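Local coordinates for head completion protein gp6 (PDB 3JVO) that completes the phage head as part of a thirteen-membered head-tail connector ring, with an open central channel for DNA ejection, joining the portal protein to gp7, at residues 28-31 with 32-36. Numbering follows the deposited sequence.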
loop_
_atom_site.group_PDB
_atom_site.type_symbol
_atom_site.label_atom_id
_atom_site.label_comp_id
_atom_site.label_asym_id
_atom_site.label_seq_id
_atom_site.Cartn_x
_atom_site.Cartn_y
_atom_site.Cartn_z
ATOM N N LEU G 28 34.977 -18.086 -22.371
ATOM C CA LEU G 28 33.734 -17.994 -21.602
ATOM C C LEU G 28 32.510 -17.740 -22.492
ATOM O O LEU G 28 31.493 -18.463 -22.414
ATOM C CB LEU G 28 33.849 -16.906 -20.532
ATOM C CG LEU G 28 32.636 -16.833 -19.594
ATOM C CD1 LEU G 28 32.565 -18.016 -18.662
ATOM C CD2 LEU G 28 32.733 -15.532 -18.806
ATOM N N ILE G 29 32.612 -16.725 -23.346
ATOM C CA ILE G 29 31.529 -16.384 -24.288
ATOM C C ILE G 29 31.139 -17.579 -25.171
ATOM O O ILE G 29 29.941 -17.880 -25.360
ATOM C CB ILE G 29 31.895 -15.136 -25.137
ATOM C CG1 ILE G 29 31.874 -13.891 -24.232
ATOM C CG2 ILE G 29 30.947 -15.006 -26.334
ATOM C CD1 ILE G 29 32.515 -12.660 -24.865
ATOM N N THR G 30 32.156 -18.271 -25.685
ATOM C CA THR G 30 31.951 -19.504 -26.459
ATOM C C THR G 30 31.189 -20.569 -25.666
ATOM O O THR G 30 30.306 -21.251 -26.230
ATOM C CB THR G 30 33.285 -20.068 -27.012
ATOM O OG1 THR G 30 33.884 -19.084 -27.874
ATOM C CG2 THR G 30 33.069 -21.368 -27.802
ATOM N N LEU G 31 31.497 -20.696 -24.370
ATOM C CA LEU G 31 30.804 -21.660 -23.513
ATOM C C LEU G 31 29.314 -21.297 -23.360
ATOM O O LEU G 31 28.430 -22.171 -23.429
ATOM C CB LEU G 31 31.510 -21.776 -22.151
ATOM C CG LEU G 31 30.979 -22.794 -21.134
ATOM C CD1 LEU G 31 31.921 -23.015 -19.910
ATOM C CD2 LEU G 31 29.548 -22.393 -20.633
ATOM N N TYR G 32 29.029 -20.011 -23.183
ATOM C CA TYR G 32 27.649 -19.551 -23.081
ATOM C C TYR G 32 26.888 -19.816 -24.389
ATOM O O TYR G 32 25.731 -20.223 -24.371
ATOM C CB TYR G 32 27.583 -18.047 -22.793
ATOM C CG TYR G 32 28.082 -17.583 -21.425
ATOM C CD1 TYR G 32 28.023 -18.406 -20.307
ATOM C CD2 TYR G 32 28.606 -16.296 -21.270
ATOM C CE1 TYR G 32 28.479 -17.960 -19.044
ATOM C CE2 TYR G 32 29.074 -15.840 -20.024
ATOM C CZ TYR G 32 28.998 -16.658 -18.922
ATOM O OH TYR G 32 29.455 -16.185 -17.695
ATOM N N ALA G 33 27.547 -19.560 -25.506
ATOM C CA ALA G 33 26.966 -19.760 -26.836
ATOM C C ALA G 33 26.637 -21.232 -27.038
ATOM O O ALA G 33 25.562 -21.566 -27.527
ATOM C CB ALA G 33 27.913 -19.271 -27.911
ATOM N N GLN G 34 27.572 -22.107 -26.651
ATOM C CA GLN G 34 27.385 -23.546 -26.782
ATOM C C GLN G 34 26.240 -24.025 -25.889
ATOM O O GLN G 34 25.427 -24.856 -26.308
ATOM C CB GLN G 34 28.676 -24.285 -26.446
ATOM C CG GLN G 34 29.819 -24.043 -27.467
ATOM C CD GLN G 34 31.151 -24.591 -26.986
ATOM O OE1 GLN G 34 31.360 -24.782 -25.784
ATOM N NE2 GLN G 34 32.066 -24.852 -27.925
ATOM N N ALA G 35 26.179 -23.492 -24.666
ATOM C CA ALA G 35 25.141 -23.840 -23.718
ATOM C C ALA G 35 23.778 -23.402 -24.238
ATOM O O ALA G 35 22.811 -24.147 -24.142
ATOM C CB ALA G 35 25.418 -23.209 -22.367
ATOM N N ALA G 36 23.694 -22.185 -24.773
ATOM C CA ALA G 36 22.429 -21.663 -25.286
ATOM C C ALA G 36 21.944 -22.460 -26.486
ATOM O O ALA G 36 20.747 -22.704 -26.643
ATOM C CB ALA G 36 22.580 -20.225 -25.662
#
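A35 N donates a hydrogen bond of 2.9 Å to the backbone oxygen L31 O. Its N-H points at the acceptor at 156°, and the bonds from Y32 N to L28 O, A33 N to I29 O and Q34 N to T30 O have nearly the same N-H angle. With A36 N to Y32 O at the far end, these make five successive i to i+4 bonds of an α-helix. The bond between Y32 N and L28 O measures 3.0 Å. L28 O also lies 3.6 Å above one face of the Y32 phenol ring, displaced toward the rim. The tyrosine ring runs back along the helix because its CG stands beside the backbone N, anti to the carbonyl carbon (chi1 -68°), and so it reaches the side chain one turn earlier. There L28 CG packs 3.7 Å from Y32 CZ. Both L28 methyls lie against one side of the hydroxyl, the nearer being L28 CD2 at 3.5 Å from Y32 OH, and the polar need of that oxygen is met by a hydrogen bond with Q17 OE1 of the second subunit. On another side of the helix, the side chains of T30 and Q34 cross at an angle. The extended glutamine chain runs back past T30 O, with Q34 CG 3.1 Å from it. Its amide nitrogen NE2 stands 3.6 Å from T30 CG2. That methyl can face the amide while T30 OG1, near the backbone N at chi1 -60°, hydrogen-bonds to D26 O one turn back. In the gp6 fold, this part of helix 26-44 packs through I29, Y32 and A36 on helix 57-72 and through I29, T30 and A33 on helix 11-17, while L31, Q34 and A35 meet L64 and A57 of the second subunit in the ring.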